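DNA polymerase III, gamma subunit-related protein (Thermotoga maritima, PDB 2GNO) probably binds DNA, as a member of the family of gamma and delta subunits of the DNA polymerase III clamp loader, though its own role is not established. Local coordinates at residues A[240-243]-A[244-248]; A[267-270]-A[271-275]. All blocks are in the same frame, centred on the assembly; numbering follows the deposited sequence.

Contact 1: A[240-243]-A[244-248]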
ATOM      1  N   ASP A 240      -1.040  14.638   8.683  1.00 33.72           N
ATOM      2  CA  ASP A 240      -2.203  13.763   8.822  1.00 34.31           C
ATOM      3  C   ASP A 240      -3.345  14.215   7.907  1.00 33.87           C
ATOM      4  O   ASP A 240      -4.023  13.373   7.309  1.00 34.47           O
ATOM      5  CB  ASP A 240      -2.719  13.696  10.262  1.00 34.09           C
ATOM      6  CG  ASP A 240      -1.792  12.958  11.199  1.00 39.47           C
ATOM      7  OD1 ASP A 240      -0.742  12.451  10.763  1.00 39.49           O
ATOM      8  OD2 ASP A 240      -2.146  12.865  12.391  1.00 36.65           O
ATOM      9  N   ALA A 241      -3.576  15.525   7.859  1.00 31.79           N
ATOM     10  CA  ALA A 241      -4.578  16.117   7.000  1.00 31.84           C
ATOM     11  C   ALA A 241      -4.213  15.869   5.537  1.00 33.42           C
ATOM     12  O   ALA A 241      -5.090  15.477   4.750  1.00 33.96           O
ATOM     13  CB  ALA A 241      -4.743  17.596   7.287  1.00 33.39           C
ATOM     14  N   PHE A 242      -2.938  16.056   5.171  1.00 32.75           N
ATOM     15  CA  PHE A 242      -2.498  15.781   3.797  1.00 32.69           C
ATOM     16  C   PHE A 242      -2.774  14.303   3.445  1.00 32.79           C
ATOM     17  O   PHE A 242      -3.333  14.006   2.372  1.00 30.33           O
ATOM     18  CB  PHE A 242      -1.020  16.164   3.586  1.00 35.27           C
ATOM     19  CG  PHE A 242      -0.515  15.890   2.190  1.00 34.75           C
ATOM     20  CD1 PHE A 242      -0.854  16.732   1.139  1.00 37.27           C
ATOM     21  CD2 PHE A 242       0.302  14.801   1.929  1.00 38.27           C
ATOM     22  CE1 PHE A 242      -0.418  16.478  -0.152  1.00 32.08           C
ATOM     23  CE2 PHE A 242       0.760  14.548   0.641  1.00 32.24           C
ATOM     24  CZ  PHE A 242       0.402  15.390  -0.400  1.00 37.87           C
ATOM     25  N   LEU A 243      -2.435  13.396   4.367  1.00 32.62           N
ATOM     26  CA  LEU A 243      -2.669  11.959   4.198  1.00 35.71           C
ATOM     27  C   LEU A 243      -4.156  11.650   4.045  1.00 34.16           C
ATOM     28  O   LEU A 243      -4.516  10.854   3.197  1.00 34.07           O
ATOM     29  CB  LEU A 243      -2.118  11.144   5.391  1.00 37.20           C
ATOM     30  CG  LEU A 243      -2.355   9.618   5.434  1.00 47.43           C
ATOM     31  CD1 LEU A 243      -1.926   8.880   4.156  1.00 52.70           C
ATOM     32  CD2 LEU A 243      -1.650   9.023   6.655  1.00 54.00           C
ATOM     33  N   LEU A 244      -5.004  12.257   4.880  1.00 34.48           N
ATOM     34  CA  LEU A 244      -6.452  12.039   4.790  1.00 31.74           C
ATOM     35  C   LEU A 244      -6.950  12.566   3.444  1.00 31.26           C
ATOM     36  O   LEU A 244      -7.743  11.908   2.794  1.00 31.89           O
ATOM     37  CB  LEU A 244      -7.178  12.697   5.961  1.00 33.05           C
ATOM     38  CG  LEU A 244      -8.690  12.486   6.131  1.00 33.39           C
ATOM     39  CD1 LEU A 244      -9.101  11.022   6.216  1.00 34.47           C
ATOM     40  CD2 LEU A 244      -9.172  13.230   7.348  1.00 33.09           C
ATOM     41  N   ILE A 245      -6.480  13.735   3.027  1.00 28.98           N
ATOM     42  CA  ILE A 245      -6.869  14.302   1.716  1.00 29.48           C
ATOM     43  C   ILE A 245      -6.583  13.318   0.595  1.00 28.81           C
ATOM     44  O   ILE A 245      -7.457  13.032  -0.211  1.00 31.86           O
ATOM     45  CB  ILE A 245      -6.164  15.646   1.439  1.00 27.34           C
ATOM     46  CG1 ILE A 245      -6.782  16.725   2.325  1.00 28.63           C
ATOM     47  CG2 ILE A 245      -6.306  16.071  -0.058  1.00 27.52           C
ATOM     48  CD1 ILE A 245      -6.018  18.019   2.337  1.00 30.73           C
ATOM     49  N   GLN A 246      -5.365  12.797   0.577  1.00 32.24           N
ATOM     50  CA  GLN A 246      -4.955  11.820  -0.437  1.00 33.60           C
ATOM     51  C   GLN A 246      -5.853  10.589  -0.435  1.00 31.70           C
ATOM     52  O   GLN A 246      -6.369  10.201  -1.472  1.00 32.57           O
ATOM     53  CB  GLN A 246      -3.473  11.428  -0.255  1.00 33.00           C
ATOM     54  CG  GLN A 246      -2.484  12.562  -0.506  1.00 35.96           C
ATOM     55  CD  GLN A 246      -2.537  13.086  -1.933  1.00 45.56           C
ATOM     56  OE1 GLN A 246      -3.002  12.395  -2.839  1.00 49.40           O
ATOM     57  NE2 GLN A 246      -2.046  14.304  -2.140  1.00 51.42           N
ATOM     58  N   ARG A 247      -6.082  10.020   0.736  1.00 31.56           N
ATOM     59  CA  ARG A 247      -6.928   8.839   0.836  1.00 34.23           C
ATOM     60  C   ARG A 247      -8.352   9.088   0.423  1.00 33.66           C
ATOM     61  O   ARG A 247      -8.914   8.278  -0.295  1.00 34.97           O
ATOM     62  CB  ARG A 247      -6.952   8.289   2.241  1.00 35.62           C
ATOM     63  CG  ARG A 247      -5.645   7.810   2.652  1.00 43.45           C
ATOM     64  CD  ARG A 247      -5.671   7.245   4.008  1.00 54.41           C
ATOM     65  NE  ARG A 247      -6.440   6.012   4.034  1.00 53.41           N
ATOM     66  CZ  ARG A 247      -6.409   5.137   5.029  1.00 57.00           C
ATOM     67  NH1 ARG A 247      -5.631   5.316   6.089  1.00 46.86           N
ATOM     68  NH2 ARG A 247      -7.131   4.045   4.929  1.00 57.76           N
ATOM     69  N   LEU A 248      -8.937  10.197   0.882  1.00 32.81           N
ATOM     70  CA  LEU A 248     -10.314  10.504   0.527  1.00 30.61           C
ATOM     71  C   LEU A 248     -10.444  10.804  -0.971  1.00 31.73           C
ATOM     72  O   LEU A 248     -11.403  10.355  -1.596  1.00 29.89           O
ATOM     73  CB  LEU A 248     -10.867  11.652   1.379  1.00 31.70           C
ATOM     74  CG  LEU A 248     -10.977  11.410   2.890  1.00 33.12           C
ATOM     75  CD1 LEU A 248     -11.658  12.600   3.536  1.00 32.23           C
ATOM     76  CD2 LEU A 248     -11.750  10.144   3.217  1.00 43.23           C
TER
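Phe242 and Gln246 meet one turn apart on helix 239-254, joined by backbone and side chain together. Gln246 N gives its hydrogen to Phe242 O at 3.0 Å, in a nearly straight bond. Beyond that bond the glutamine chain runs over the phenylalanine ring: Gln246 CG makes a CH-pi contact 4.2 Å from the centroid of the Phe242 ring, over the face but offset toward its rim. A bend at chi2 (-62°) then brings the amide round to the far end of the ring, where Gln246 NE2 comes to 3.2 Å from Phe242 CZ. Ring and amide planes stand 61° apart, so they are not stacked flat on each other. The amide nitrogen finds its hydrogen-bond acceptor on the next helix, at Ile273 O. On the neighbouring side Leu243 and Arg247 lie alongside each other and point the same way, with Leu243 CD1 4.1 Å from Arg247 CD; the guanidinium carries on to Ser201, NH1 hydrogen-bonding to Ser201 O. Three more backbone carbonyls are satisfied in the same i to i+4 pattern, at 2.8 to 3.0 Å: Asp240 O takes Leu244 N, Ala241 O takes Ile245 N, and Leu243 O takes Arg247 N. This is a regular alpha-helix within the all-helical C-terminal domain, its Leu244 and Leu248 packing on helix 203-219 and its Ile245 on helix 283-298.

Contact 2: A[267-270]-A[271-275]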
ATOM      1  N   VAL A 267     -13.284  15.898 -11.722  1.00 33.58           N
ATOM      2  CA  VAL A 267     -12.290  14.829 -11.908  1.00 34.28           C
ATOM      3  C   VAL A 267     -10.910  15.416 -12.110  1.00 33.21           C
ATOM      4  O   VAL A 267      -9.946  14.905 -11.540  1.00 34.72           O
ATOM      5  CB  VAL A 267     -12.611  13.919 -13.124  1.00 36.56           C
ATOM      6  CG1 VAL A 267     -11.463  12.955 -13.462  1.00 40.19           C
ATOM      7  CG2 VAL A 267     -13.816  13.136 -12.856  1.00 39.57           C
ATOM      8  N   SER A 268     -10.815  16.470 -12.933  1.00 33.61           N
ATOM      9  CA  SER A 268      -9.536  17.144 -13.194  1.00 32.80           C
ATOM     10  C   SER A 268      -8.936  17.706 -11.924  1.00 31.90           C
ATOM     11  O   SER A 268      -7.725  17.655 -11.749  1.00 31.16           O
ATOM     12  CB  SER A 268      -9.686  18.258 -14.234  1.00 34.47           C
ATOM     13  OG  SER A 268     -10.008  17.700 -15.488  1.00 39.99           O
ATOM     14  N   PHE A 269      -9.789  18.246 -11.053  1.00 31.94           N
ATOM     15  CA  PHE A 269      -9.364  18.779  -9.757  1.00 31.16           C
ATOM     16  C   PHE A 269      -8.897  17.632  -8.851  1.00 32.18           C
ATOM     17  O   PHE A 269      -7.793  17.677  -8.315  1.00 34.32           O
ATOM     18  CB  PHE A 269     -10.501  19.578  -9.121  1.00 31.17           C
ATOM     19  CG  PHE A 269     -10.217  20.061  -7.729  1.00 31.68           C
ATOM     20  CD1 PHE A 269      -9.407  21.166  -7.519  1.00 36.31           C
ATOM     21  CD2 PHE A 269     -10.821  19.453  -6.624  1.00 33.36           C
ATOM     22  CE1 PHE A 269      -9.169  21.630  -6.226  1.00 38.34           C
ATOM     23  CE2 PHE A 269     -10.572  19.907  -5.338  1.00 33.34           C
ATOM     24  CZ  PHE A 269      -9.760  21.002  -5.141  1.00 27.94           C
ATOM     25  N   LEU A 270      -9.711  16.587  -8.727  1.00 32.89           N
ATOM     26  CA  LEU A 270      -9.367  15.405  -7.910  1.00 30.89           C
ATOM     27  C   LEU A 270      -8.058  14.752  -8.381  1.00 32.66           C
ATOM     28  O   LEU A 270      -7.187  14.458  -7.546  1.00 31.89           O
ATOM     29  CB  LEU A 270     -10.531  14.401  -7.902  1.00 30.55           C
ATOM     30  CG  LEU A 270     -11.826  14.836  -7.189  1.00 25.50           C
ATOM     31  CD1 LEU A 270     -13.010  13.940  -7.562  1.00 35.08           C
ATOM     32  CD2 LEU A 270     -11.645  14.898  -5.706  1.00 32.63           C
ATOM     33  N   ASP A 271      -7.902  14.557  -9.699  1.00 35.12           N
ATOM     34  CA  ASP A 271      -6.655  13.980 -10.259  1.00 36.59           C
ATOM     35  C   ASP A 271      -5.435  14.828  -9.913  1.00 36.15           C
ATOM     36  O   ASP A 271      -4.366  14.285  -9.627  1.00 36.70           O
ATOM     37  CB  ASP A 271      -6.681  13.826 -11.801  1.00 38.09           C
ATOM     38  CG  ASP A 271      -7.488  12.626 -12.298  1.00 46.43           C
ATOM     39  OD1 ASP A 271      -7.851  11.720 -11.515  1.00 57.45           O
ATOM     40  OD2 ASP A 271      -7.723  12.571 -13.525  1.00 54.80           O
ATOM     41  N   SER A 272      -5.595  16.147  -9.981  1.00 36.65           N
ATOM     42  CA  SER A 272      -4.522  17.095  -9.668  1.00 37.03           C
ATOM     43  C   SER A 272      -4.034  17.028  -8.227  1.00 36.76           C
ATOM     44  O   SER A 272      -2.828  17.119  -8.000  1.00 36.38           O
ATOM     45  CB  SER A 272      -4.949  18.532  -9.989  1.00 37.11           C
ATOM     46  OG  SER A 272      -5.148  18.684 -11.382  1.00 42.77           O
ATOM     47  N   ILE A 273      -4.958  16.845  -7.279  1.00 37.91           N
ATOM     48  CA  ILE A 273      -4.642  16.772  -5.832  1.00 38.90           C
ATOM     49  C   ILE A 273      -3.614  15.697  -5.515  1.00 39.96           C
ATOM     50  O   ILE A 273      -2.747  15.896  -4.670  1.00 43.10           O
ATOM     51  CB  ILE A 273      -5.908  16.466  -4.943  1.00 38.31           C
ATOM     52  CG1 ILE A 273      -7.021  17.514  -5.118  1.00 36.99           C
ATOM     53  CG2 ILE A 273      -5.544  16.328  -3.437  1.00 35.66           C
ATOM     54  CD1 ILE A 273      -6.621  18.912  -4.938  1.00 45.08           C
ATOM     55  N   LEU A 274      -3.740  14.562  -6.198  1.00 40.21           N
ATOM     56  CA  LEU A 274      -2.855  13.418  -6.025  1.00 40.77           C
ATOM     57  C   LEU A 274      -1.387  13.703  -6.354  1.00 41.85           C
ATOM     58  O   LEU A 274      -0.499  13.101  -5.755  1.00 42.84           O
ATOM     59  CB  LEU A 274      -3.357  12.234  -6.868  1.00 40.40           C
ATOM     60  CG  LEU A 274      -4.756  11.666  -6.555  1.00 42.34           C
ATOM     61  CD1 LEU A 274      -5.152  10.581  -7.543  1.00 41.77           C
ATOM     62  CD2 LEU A 274      -4.860  11.135  -5.128  1.00 43.88           C
ATOM     63  N   ARG A 275      -1.151  14.642  -7.271  1.00 40.97           N
ATOM     64  CA  ARG A 275       0.179  15.021  -7.715  1.00 40.70           C
ATOM     65  C   ARG A 275       0.756  16.249  -6.999  1.00 40.55           C
ATOM     66  O   ARG A 275       1.893  16.617  -7.282  1.00 42.09           O
ATOM     67  CB  ARG A 275       0.122  15.284  -9.228  1.00 41.09           C
ATOM     68  CG  ARG A 275      -0.457  14.119 -10.042  1.00 42.52           C
ATOM     69  CD  ARG A 275      -0.628  14.465 -11.503  1.00 44.89           C
ATOM     70  NE  ARG A 275      -1.314  13.395 -12.220  1.00 45.97           N
TER
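Phe269 carries its ring anti to the backbone N (chi1 174°), while Ile273, one turn later, has CG1 beside its own N and a second bend (chi2 -53°) that turns CD1 back toward that ring. The methyl lands over one face: Ile273 CD1 sits 4.0 Å from the centroid of the Phe269 ring, a CH-pi contact shifted toward the rim near CZ. In the backbone Ile273 N bonds to Phe269 O at 3.1 Å, with a weak second bond to Leu270 O. Ser272 has OG folded back beside its own N, and from there the hydroxyl donates to Ser268 O at 2.8 Å. Ser272 N reaches Ser268 O at 3.2 Å from the opposite face of the carbonyl plane, so a single acceptor is gripped twice by one residue. Asp271 N bonds to Val267 O at 2.8 Å, and the carboxylate lies alongside the valine, with Asp271 OD2 3.8 Å from Val267 CG1. An alanine at Asp271 takes away the carboxylate, and Val267 CG1 would then probably be left without its flanking neighbour and more open to solvent, although the backbone bond could remain. The chemistry thus divides round the helix: Phe269 and Ile273 turn hydrocarbon toward helix 283-298, whereas the hydroxyl of Ser272 is spent on its own helix, giving this exposed side of the turn a side-chain bond in addition to its backbone one.

Overall arrangement
Contact 1 and contact 2 lie on successive helices, 239-254 and 261-274, with centres about 13 Å apart, and they touch directly. Gln246 NE2 probably hydrogen-bonds to Ile273 O at 3.1 Å, tying the side chain that crosses the Phe242 ring to the backbone of helix 261-274. Beside this polar link, Ile245 CG2 packs against Ile273 CG2 at 3.5 Å. Ile273 therefore serves both contacts, with its methyl CD1 on Phe269 and its carbonyl and CG2 facing contact 1. Both helices also pack on helix 283-298, where Thr286 touches Ile245 and Ile273, and Ile290 touches Leu248 and Leu270. An unidentified molecule, probably from the crystallisation liquor, lies close to the Arg247 side chain.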